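MFP2b (Ascaris suum, PDB 2BJR) probably enhances polymerization of the major sperm protein (MSP) in the amoeboid motility of nematode sperm, and carries a bound zinc ion. Local coordinates at residues Leu192-Asp197 / Ile271-Pro276; Pro239-Ile244 / Gly310-Ala315; Asp283-Pro288 / Lys298-Val303; Pro226-Ala231 / Lys322-Lys327. One frame throughout, in Å; residues are numbered along the deposited sequence.

Contact 1 of 4, residues Leu192-Asp197 / Ile271-Pro276; sequences LNEWAD and ILYELP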
# COMPACT_ATOMS: atom_id res chain seq x y z
N LEU A 192 11.41 2.80 0.22
CA LEU A 192 9.98 2.91 0.48
C LEU A 192 9.57 2.10 1.70
O LEU A 192 10.01 1.01 1.89
CB LEU A 192 9.22 2.38 -0.72
CG LEU A 192 9.59 3.13 -2.01
CD1 LEU A 192 8.60 2.72 -3.09
CD2 LEU A 192 9.61 4.64 -1.89
N ASN A 193 8.72 2.65 2.54
CA ASN A 193 8.15 1.91 3.66
C ASN A 193 7.46 0.69 3.11
O ASN A 193 6.76 0.77 2.09
CB ASN A 193 7.12 2.76 4.40
CG ASN A 193 7.71 4.00 5.03
OD1 ASN A 193 7.25 5.12 4.76
ND2 ASN A 193 8.71 3.81 5.91
N GLU A 194 7.63 -0.42 3.78
CA GLU A 194 7.07 -1.69 3.38
C GLU A 194 5.71 -1.89 4.07
O GLU A 194 5.64 -1.96 5.29
CB GLU A 194 8.04 -2.82 3.74
CG GLU A 194 7.57 -4.19 3.29
CD GLU A 194 7.83 -4.48 1.83
OE1 GLU A 194 8.42 -3.62 1.14
OE2 GLU A 194 7.46 -5.58 1.39
N TRP A 195 4.64 -1.94 3.28
CA TRP A 195 3.28 -2.13 3.79
C TRP A 195 2.68 -3.43 3.27
O TRP A 195 2.67 -3.65 2.07
CB TRP A 195 2.40 -0.95 3.32
CG TRP A 195 2.75 0.39 3.95
CD1 TRP A 195 3.53 1.38 3.41
CD2 TRP A 195 2.29 0.87 5.17
NE1 TRP A 195 3.53 2.48 4.24
CE2 TRP A 195 2.80 2.17 5.35
CE3 TRP A 195 1.48 0.33 6.18
CZ2 TRP A 195 2.51 2.94 6.46
CZ3 TRP A 195 1.24 1.08 7.27
CH2 TRP A 195 1.74 2.38 7.41
N ALA A 196 2.18 -4.29 4.15
CA ALA A 196 1.69 -5.57 3.73
C ALA A 196 0.16 -5.58 3.84
O ALA A 196 -0.42 -5.08 4.79
CB ALA A 196 2.29 -6.67 4.60
N ASP A 197 -0.51 -6.19 2.88
CA ASP A 197 -1.98 -6.32 2.88
C ASP A 197 -2.45 -7.54 3.65
O ASP A 197 -1.97 -8.66 3.40
CB ASP A 197 -2.47 -6.44 1.44
CG ASP A 197 -2.24 -5.15 0.65
OD1 ASP A 197 -2.98 -4.19 0.92
OD2 ASP A 197 -1.32 -5.01 -0.19
N ILE A 271 -0.40 -3.37 6.95
CA ILE A 271 0.45 -3.48 8.11
C ILE A 271 1.86 -3.08 7.76
O ILE A 271 2.46 -3.58 6.80
CB ILE A 271 0.41 -4.89 8.68
CG1 ILE A 271 -1.01 -5.27 9.17
CG2 ILE A 271 1.45 -5.02 9.83
CD1 ILE A 271 -1.20 -6.69 9.68
N LEU A 272 2.44 -2.18 8.58
CA LEU A 272 3.80 -1.71 8.33
C LEU A 272 4.81 -2.80 8.78
O LEU A 272 4.64 -3.38 9.85
CB LEU A 272 4.06 -0.38 9.09
CG LEU A 272 5.42 0.24 8.86
CD1 LEU A 272 5.60 0.63 7.45
CD2 LEU A 272 5.60 1.44 9.74
N TYR A 273 5.80 -3.07 7.94
CA TYR A 273 6.83 -4.04 8.22
C TYR A 273 8.20 -3.38 8.31
O TYR A 273 8.50 -2.47 7.53
CB TYR A 273 6.93 -5.08 7.11
CG TYR A 273 5.95 -6.23 7.14
CD1 TYR A 273 5.04 -6.42 8.16
CD2 TYR A 273 5.98 -7.16 6.11
CE1 TYR A 273 4.17 -7.53 8.16
CE2 TYR A 273 5.13 -8.27 6.10
CZ TYR A 273 4.24 -8.45 7.12
OH TYR A 273 3.41 -9.55 7.09
N GLU A 274 9.01 -3.86 9.24
CA GLU A 274 10.41 -3.48 9.33
C GLU A 274 11.16 -4.52 8.53
O GLU A 274 11.13 -5.74 8.84
CB GLU A 274 10.87 -3.52 10.80
CG GLU A 274 12.31 -3.12 11.03
CD GLU A 274 12.56 -2.95 12.52
OE1 GLU A 274 12.43 -3.95 13.24
OE2 GLU A 274 12.82 -1.80 12.97
N LEU A 275 11.82 -4.04 7.49
CA LEU A 275 12.57 -4.89 6.61
C LEU A 275 13.83 -5.41 7.28
O LEU A 275 14.29 -4.83 8.24
CB LEU A 275 12.96 -4.11 5.39
CG LEU A 275 11.73 -3.73 4.58
CD1 LEU A 275 12.14 -2.77 3.51
CD2 LEU A 275 11.08 -5.00 4.00
N PRO A 276 14.38 -6.51 6.78
CA PRO A 276 15.68 -6.99 7.28
C PRO A 276 16.76 -5.91 7.14
O PRO A 276 16.80 -5.20 6.13
CB PRO A 276 15.98 -8.18 6.36
CG PRO A 276 14.63 -8.63 5.92
CD PRO A 276 13.88 -7.34 5.67
O HOH W 1 9.42 -0.46 6.11
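Trp-195 and Leu-272 pack on one side of an antiparallel strand pair, Ala-196 and Tyr-273 on the other. Leu-272 CD1 stands over the middle of the indole, 3.9 Å from the centroid of the six-membered ring, and Leu-272 CB approaches Trp-195 CZ3 at 3.7 Å. With CG anti to the backbone N (chi1 -178°), Leu-272 sends its branch across the indole face. On the reverse side Ala-196 CB rests over the tyrosine ring toward its rim, 3.6 Å from Tyr-273 CE2. Beyond it Glu-194 lays its aliphatic stem across Leu-275, Glu-194 CG meeting Leu-275 CD2 at 3.7 Å.

The backbone sets these pairs. Ala-196 and Ile-271 exchange two N-H...O bonds, Tyr-273 N adds a third at 2.9 Å to Glu-194 O, and a water then bridges Glu-194 N and Tyr-273 O as the strands part. Further out, Val-230 and Leu-232 of strand 229-235 pack on Trp-195, Phe-198 touches Tyr-273, and Asn-193 ND2 is bonded to Tyr-284 OH. The chemistry is that of a sheet whose backbone hydrogen bonds fix the register while one CH-pi contact lies on each face, with water taking over where direct pairing ends.

Contact 2 of 4, residues Pro239-Ile244 / Gly310-Ala315; sequences PVMGRI and GNISPA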
# COMPACT_ATOMS: atom_id res chain seq x y z
N PRO A 239 -6.40 8.64 4.61
CA PRO A 239 -5.57 7.66 5.34
C PRO A 239 -5.71 7.78 6.83
O PRO A 239 -5.75 8.90 7.38
CB PRO A 239 -4.16 8.01 4.88
CG PRO A 239 -4.21 9.46 4.60
CD PRO A 239 -5.57 9.72 4.07
N VAL A 240 -5.91 6.64 7.50
CA VAL A 240 -6.09 6.57 8.93
C VAL A 240 -5.07 5.60 9.51
O VAL A 240 -5.14 4.39 9.25
CB VAL A 240 -7.48 6.05 9.27
CG1 VAL A 240 -7.78 6.14 10.75
CG2 VAL A 240 -8.51 6.81 8.44
N MSE A 241 -4.14 6.13 10.30
CA MSE A 241 -3.24 5.27 11.04
C MSE A 241 -3.91 4.85 12.34
O MSE A 241 -4.67 5.56 12.95
CB MSE A 241 -1.89 5.91 11.36
CG MSE A 241 -1.10 6.31 10.21
SE MSE A 241 -0.34 4.85 9.22
CE MSE A 241 0.56 5.98 7.97
N GLY A 242 -3.68 3.62 12.71
CA GLY A 242 -4.22 3.13 13.92
C GLY A 242 -3.42 1.95 14.40
O GLY A 242 -2.24 1.80 14.08
N ARG A 243 -4.06 1.12 15.22
CA ARG A 243 -3.37 0.05 15.92
C ARG A 243 -3.94 -1.33 15.65
O ARG A 243 -5.16 -1.48 15.53
CB ARG A 243 -3.39 0.35 17.41
CG ARG A 243 -4.70 0.25 18.15
CD ARG A 243 -4.59 0.66 19.62
NE ARG A 243 -5.89 0.66 20.30
CZ ARG A 243 -6.75 1.68 20.25
NH1 ARG A 243 -6.46 2.77 19.55
NH2 ARG A 243 -7.91 1.62 20.87
N ILE A 244 -3.05 -2.32 15.53
CA ILE A 244 -3.43 -3.72 15.59
C ILE A 244 -2.79 -4.44 16.77
O ILE A 244 -1.80 -3.99 17.33
CB ILE A 244 -3.14 -4.48 14.32
CG1 ILE A 244 -1.66 -4.43 13.99
CG2 ILE A 244 -3.99 -3.94 13.18
CD1 ILE A 244 -1.20 -5.42 12.92
N GLY A 310 -4.27 16.84 4.85
CA GLY A 310 -3.27 16.67 5.88
C GLY A 310 -2.59 15.32 5.75
O GLY A 310 -3.26 14.32 5.50
N ASN A 311 -1.27 15.28 5.92
CA ASN A 311 -0.51 14.05 5.84
C ASN A 311 -0.50 13.38 7.19
O ASN A 311 -0.36 14.03 8.21
CB ASN A 311 0.88 14.35 5.35
CG ASN A 311 0.85 15.21 4.09
OD1 ASN A 311 -0.06 15.04 3.24
ND2 ASN A 311 1.77 16.16 3.99
N ILE A 312 -0.71 12.07 7.21
CA ILE A 312 -0.95 11.38 8.46
C ILE A 312 0.19 10.45 8.82
O ILE A 312 0.67 9.70 7.98
CB ILE A 312 -2.27 10.62 8.33
CG1 ILE A 312 -3.41 11.57 7.90
CG2 ILE A 312 -2.63 9.97 9.63
CD1 ILE A 312 -3.74 12.68 8.89
N SER A 313 0.59 10.46 10.09
CA SER A 313 1.72 9.70 10.61
C SER A 313 1.27 8.83 11.78
O SER A 313 0.32 9.22 12.48
CB SER A 313 2.83 10.66 11.13
OG SER A 313 3.26 11.51 10.09
N PRO A 314 1.96 7.70 12.04
CA PRO A 314 1.67 6.92 13.24
C PRO A 314 2.21 7.66 14.49
O PRO A 314 3.30 8.21 14.42
CB PRO A 314 2.46 5.59 13.02
CG PRO A 314 2.93 5.63 11.64
CD PRO A 314 3.07 7.09 11.28
N ALA A 315 1.51 7.60 15.61
CA ALA A 315 1.89 8.34 16.81
C ALA A 315 1.30 7.69 18.03
O ALA A 315 0.15 7.28 18.04
CB ALA A 315 1.42 9.75 16.72
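Met-241, present as selenomethionine, lies alongside Pro-314 where two antiparallel beta sheets pack on each other, strand 238-247 belonging to one and strand 313-319 to the other. No hydrogen bond links the two segments; four side chains and the Ser-313/Pro-314 peptide carry the contact.

The selenomethionine side chain and the proline ring point the same way. Met-241 leaves its strand toward the opposing segment with CG anti to its own carbonyl carbon (chi1 -61°), and this sets CG against the peptide link, 3.8 Å from Ser-313 C and equally far from Pro-314 N. A bend at the next bond (chi2 -72°) then turns the chain along the proline, so that Met-241 SE passes Pro-314 CG at 4.1 Å.

Ile-312 fits in differently. Its CG1 arm reaches Pro-239, crossing the pyrrolidine ring at a slant, with Ile-312 CG1 3.6 Å from Pro-239 O and 4.0 Å from Pro-239 CG. The CG2 methyl of Ile-312 lies between Pro-239 O and Met-241 CG, 4.0 Å from each. Isoleucine thus fills the interval between alternate residues of the facing strand, Pro-239 and Met-241.

Around this layer, Trp-195 closes on the selenium, Lys-327 touches both Met-241 and Ile-312, and Leu-232 and Val-305 pack on Pro-239. Ser-313 turns away from the contact and its OG is bonded to Val-303 O. The end of the selenomethionine stops against backbone, the terminal methyl Met-241 CE 3.7 Å from Ile-312 O.

Contact 3 of 4, residues Asp283-Pro288 / Lys298-Val303; sequences DYDWKP and KEWIPV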
# COMPACT_ATOMS: atom_id res chain seq x y z
N ASP A 283 16.24 3.33 8.98
CA ASP A 283 15.87 2.74 10.23
C ASP A 283 14.72 3.50 10.89
O ASP A 283 14.61 4.71 10.75
CB ASP A 283 17.08 2.76 11.21
CG ASP A 283 18.29 2.04 10.61
OD1 ASP A 283 18.15 0.85 10.28
OD2 ASP A 283 19.37 2.62 10.35
N TYR A 284 13.92 2.79 11.68
CA TYR A 284 12.81 3.39 12.39
C TYR A 284 13.19 3.68 13.84
O TYR A 284 13.94 2.92 14.44
CB TYR A 284 11.61 2.43 12.45
CG TYR A 284 10.87 2.25 11.15
CD1 TYR A 284 10.68 0.99 10.62
CD2 TYR A 284 10.37 3.34 10.45
CE1 TYR A 284 9.95 0.79 9.43
CE2 TYR A 284 9.72 3.16 9.23
CZ TYR A 284 9.49 1.90 8.74
OH TYR A 284 8.81 1.75 7.52
N ASP A 285 12.57 4.71 14.39
CA ASP A 285 12.58 4.98 15.82
C ASP A 285 11.43 5.91 16.15
O ASP A 285 10.94 6.61 15.27
CB ASP A 285 13.87 5.72 16.16
CG ASP A 285 14.21 5.67 17.64
OD1 ASP A 285 13.58 4.91 18.44
OD2 ASP A 285 15.14 6.39 18.03
N TRP A 286 11.00 5.94 17.39
CA TRP A 286 9.89 6.78 17.79
C TRP A 286 10.50 7.98 18.43
O TRP A 286 11.39 7.82 19.28
CB TRP A 286 8.94 6.05 18.74
CG TRP A 286 8.29 4.88 18.07
CD1 TRP A 286 8.86 3.65 17.80
CD2 TRP A 286 6.96 4.81 17.59
NE1 TRP A 286 7.95 2.83 17.18
CE2 TRP A 286 6.77 3.52 17.03
CE3 TRP A 286 5.90 5.71 17.55
CZ2 TRP A 286 5.58 3.12 16.46
CZ3 TRP A 286 4.71 5.29 16.96
CH2 TRP A 286 4.56 3.99 16.46
N LYS A 287 10.11 9.16 17.97
CA LYS A 287 10.72 10.43 18.42
C LYS A 287 9.67 11.37 18.98
O LYS A 287 8.53 11.36 18.51
CB LYS A 287 11.41 11.13 17.25
CG LYS A 287 12.52 10.34 16.58
CD LYS A 287 13.69 10.12 17.60
CE LYS A 287 14.96 9.68 16.91
NZ LYS A 287 15.91 9.05 17.89
N PRO A 288 10.04 12.18 20.00
CA PRO A 288 9.13 13.17 20.56
C PRO A 288 8.68 14.09 19.47
O PRO A 288 9.46 14.40 18.56
CB PRO A 288 9.99 13.90 21.64
CG PRO A 288 11.03 12.88 22.05
CD PRO A 288 11.34 12.18 20.72
N LYS A 298 15.78 16.97 7.01
CA LYS A 298 15.94 15.67 6.37
C LYS A 298 17.02 14.82 7.08
O LYS A 298 17.96 14.32 6.46
CB LYS A 298 16.14 15.81 4.84
CG LYS A 298 14.94 16.48 4.12
CD LYS A 298 14.41 15.67 2.91
CE LYS A 298 12.97 16.10 2.53
NZ LYS A 298 12.53 15.67 1.15
N GLU A 299 16.84 14.69 8.40
CA GLU A 299 17.50 13.70 9.24
C GLU A 299 16.41 12.64 9.67
O GLU A 299 16.16 11.69 8.93
CB GLU A 299 18.21 14.40 10.42
CG GLU A 299 18.27 15.95 10.31
CD GLU A 299 19.51 16.61 10.94
OE1 GLU A 299 20.56 16.73 10.23
OE2 GLU A 299 19.43 17.06 12.13
N TRP A 300 15.74 12.80 10.82
CA TRP A 300 14.59 11.94 11.16
C TRP A 300 13.33 12.53 10.53
O TRP A 300 13.04 13.72 10.63
CB TRP A 300 14.42 11.76 12.66
CG TRP A 300 15.47 10.90 13.27
CD1 TRP A 300 16.60 11.33 13.89
CD2 TRP A 300 15.50 9.47 13.31
NE1 TRP A 300 17.34 10.26 14.33
CE2 TRP A 300 16.70 9.10 13.97
CE3 TRP A 300 14.66 8.46 12.84
CZ2 TRP A 300 17.06 7.77 14.19
CZ3 TRP A 300 15.02 7.14 13.04
CH2 TRP A 300 16.22 6.80 13.71
N ILE A 301 12.61 11.71 9.80
CA ILE A 301 11.45 12.19 9.08
C ILE A 301 10.27 11.33 9.57
O ILE A 301 10.39 10.12 9.56
CB ILE A 301 11.65 12.00 7.57
CG1 ILE A 301 12.95 12.70 7.08
CG2 ILE A 301 10.51 12.57 6.78
CD1 ILE A 301 13.05 12.77 5.53
N PRO A 302 9.16 11.92 9.96
CA PRO A 302 7.99 11.08 10.27
C PRO A 302 7.61 10.17 9.10
O PRO A 302 7.74 10.52 7.93
CB PRO A 302 6.87 12.09 10.55
CG PRO A 302 7.58 13.35 10.94
CD PRO A 302 8.85 13.36 10.09
N VAL A 303 7.11 8.98 9.42
CA VAL A 303 6.47 8.12 8.45
C VAL A 303 5.18 8.85 8.12
O VAL A 303 4.52 9.31 9.02
CB VAL A 303 6.21 6.73 9.05
CG1 VAL A 303 5.26 5.93 8.24
CG2 VAL A 303 7.54 6.03 9.19
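Trp-300 spreads its indole against strand 282-288, with Lys-287 laid over one face. From CB, which points at the opposing strand, the side chain takes CG anti to the carbonyl carbon (chi1 -71°), and this lays the ring system over the strand, from Lys-287 to Asp-283. The pyrrole end comes first: CG, CD1 and NE1 all lie beneath Lys-287 CE, which is closest to Trp-300 CE2 at 3.5 Å. Lysine meets the ring at about a right angle, its CE making a CH-pi contact over the five-membered ring, while Lys-287 NZ sits off-centre at 4.3 Å from that ring's centroid in a cation-pi interaction. At the far end of the benzo ring, Trp-300 CZ3 nears Asp-283 O at 3.4 Å and Trp-300 CH2 meets Asp-285 CB at 3.6 Å.

Asp-285 also ties down the lysine: its OD2 takes Lys-287 NZ in a 2.8 Å salt bridge on the anti side of the carboxylate and 31° out of its plane, so the ammonium is shared between an anion and an aromatic face. Nearer the start of the strand, Tyr-284 CE2 packs on Val-303 CG2 at 3.6 Å.

The arrangement lies at the surface. Strand 355-361 runs between the two segments, hydrogen-bonding to Asp-283, Asp-285 and Lys-287 along one edge and to Ile-301 and Val-303 along the other; Pro-288, at the N-cap position, leads into helix 289-292.

Contact 4 of 4, residues Pro226-Ala231 / Lys322-Lys327; sequences PDQYVA and KEILGK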
# COMPACT_ATOMS: atom_id res chain seq x y z
N PRO A 226 -1.28 -4.23 25.53
CA PRO A 226 -0.01 -3.51 25.61
C PRO A 226 0.88 -3.58 24.35
O PRO A 226 1.74 -2.71 24.17
CB PRO A 226 0.69 -4.14 26.82
CG PRO A 226 -0.34 -4.86 27.58
CD PRO A 226 -1.39 -5.28 26.57
N ASP A 227 0.71 -4.59 23.50
CA ASP A 227 1.53 -4.75 22.29
C ASP A 227 0.67 -4.36 21.08
O ASP A 227 -0.21 -5.10 20.61
CB ASP A 227 2.09 -6.16 22.18
CG ASP A 227 3.03 -6.48 23.31
OD1 ASP A 227 3.94 -5.66 23.62
OD2 ASP A 227 2.90 -7.52 23.99
N GLN A 228 0.96 -3.16 20.60
CA GLN A 228 0.19 -2.51 19.56
C GLN A 228 1.12 -2.19 18.41
O GLN A 228 2.23 -1.78 18.63
CB GLN A 228 -0.40 -1.23 20.11
CG GLN A 228 -1.44 -1.42 21.16
CD GLN A 228 -1.78 -0.16 21.95
OE1 GLN A 228 -1.68 0.97 21.44
NE2 GLN A 228 -2.20 -0.34 23.18
N TYR A 229 0.66 -2.38 17.18
CA TYR A 229 1.49 -2.26 16.02
C TYR A 229 0.83 -1.36 14.98
O TYR A 229 -0.37 -1.20 14.98
CB TYR A 229 1.76 -3.60 15.39
CG TYR A 229 2.37 -4.64 16.35
CD1 TYR A 229 1.55 -5.35 17.24
CD2 TYR A 229 3.73 -4.89 16.35
CE1 TYR A 229 2.07 -6.32 18.09
CE2 TYR A 229 4.26 -5.83 17.25
CZ TYR A 229 3.39 -6.57 18.07
OH TYR A 229 3.88 -7.50 18.95
N VAL A 230 1.66 -0.74 14.15
CA VAL A 230 1.18 0.25 13.18
C VAL A 230 0.42 -0.37 12.00
O VAL A 230 0.90 -1.28 11.34
CB VAL A 230 2.37 1.01 12.63
CG1 VAL A 230 1.89 2.02 11.50
CG2 VAL A 230 3.06 1.79 13.74
N ALA A 231 -0.76 0.18 11.72
CA ALA A 231 -1.57 -0.25 10.57
C ALA A 231 -2.22 0.99 9.99
O ALA A 231 -2.39 2.00 10.70
CB ALA A 231 -2.60 -1.23 11.03
N LYS A 322 -1.49 7.45 30.12
CA LYS A 322 -1.20 6.16 29.49
C LYS A 322 -0.83 6.33 28.02
O LYS A 322 -1.23 7.31 27.38
CB LYS A 322 -2.44 5.27 29.58
CG LYS A 322 -2.90 4.97 31.03
CD LYS A 322 -1.79 4.27 31.81
CE LYS A 322 -2.27 3.80 33.20
NZ LYS A 322 -1.20 3.08 33.93
N GLU A 323 -0.07 5.38 27.52
CA GLU A 323 0.42 5.33 26.15
C GLU A 323 -0.55 4.56 25.27
O GLU A 323 -0.98 3.50 25.67
CB GLU A 323 1.74 4.61 26.14
CG GLU A 323 2.85 5.34 26.89
CD GLU A 323 3.98 4.46 27.34
OE1 GLU A 323 3.83 3.23 27.34
OE2 GLU A 323 5.04 5.02 27.70
N ILE A 324 -0.83 5.07 24.07
CA ILE A 324 -1.84 4.48 23.19
C ILE A 324 -1.58 4.88 21.75
O ILE A 324 -1.42 6.06 21.44
CB ILE A 324 -3.25 4.83 23.65
CG1 ILE A 324 -4.33 4.22 22.74
CG2 ILE A 324 -3.44 6.34 23.74
CD1 ILE A 324 -4.38 2.76 22.83
N LEU A 325 -1.53 3.89 20.86
CA LEU A 325 -1.19 4.11 19.48
C LEU A 325 -2.39 4.58 18.62
O LEU A 325 -3.44 3.93 18.57
CB LEU A 325 -0.59 2.84 18.89
CG LEU A 325 -0.19 2.86 17.43
CD1 LEU A 325 0.89 3.90 17.21
CD2 LEU A 325 0.30 1.52 16.90
N GLY A 326 -2.17 5.71 17.95
CA GLY A 326 -3.11 6.26 16.98
C GLY A 326 -2.40 7.04 15.88
O GLY A 326 -1.47 6.56 15.26
N LYS A 327 -2.89 8.22 15.58
CA LYS A 327 -2.38 8.91 14.38
C LYS A 327 -2.13 10.39 14.70
O LYS A 327 -2.71 10.93 15.63
CB LYS A 327 -3.39 8.72 13.23
CG LYS A 327 -4.71 9.58 13.39
CD LYS A 327 -5.79 9.14 12.37
CE LYS A 327 -7.07 9.99 12.51
NZ LYS A 327 -6.91 11.35 11.86
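Gln-228 and Leu-325 join two beta sheets face to face, the first at the entry to strand 229-235 and the second within strand 322-329. A side-chain amide spans the buried gap between the sheets here. Gln-228 CB points at the opposing strand, and its chain runs on nearly straight (chi2 166°), which brings the carbonyl up to the strand's backbone. Leu-325 N donates to Gln-228 OE1 at 3.0 Å, approaching almost in line with the C=O bond and with an angle of 163° at the hydrogen. The other end of the amide is held as well: Gln-228 NE2 bonds to Asn-225 O and Thr-220 OG1, so both ends of the buried group are satisfied and its rotation is fixed.

Side chains close round it. The end of Ile-324 swings back, placing Ile-324 CD1 3.5 Å from Gln-228 OE1, and Arg-243 packs on both Gln-228 and Ile-324. Leu-325 slides past the glutamine in the opposite direction, its CG anti to the backbone N, and carries its CD2 methyl to Tyr-229 and Val-230. There Leu-325 CD2 lies 4.2 Å from Val-230 CG2 and, closer still, 3.4 Å from Tyr-229 O.

All four contacts lie in the second of the two cytosolic motility protein regions. Contact 1 joins strands within one antiparallel sheet, contact 3 involves strands of a second, and contacts 2 and 4, whose centres are about 10 Å apart, join the two sheets. Contact 1 lies about 14 Å from contact 2 and 17 Å from contact 4, centre to centre. Along the chain the opening segments come in the order 1, 4, 2; contact 1 then closes, contact 3 opens and closes, and contacts 2 and 4 close in turn. Hairpins 229-247 and 313-329 thus face each other, and contacts 2 and 4, with Trp-286 reaching Leu-325 and Val-230, hold the sheets together as one packed unit.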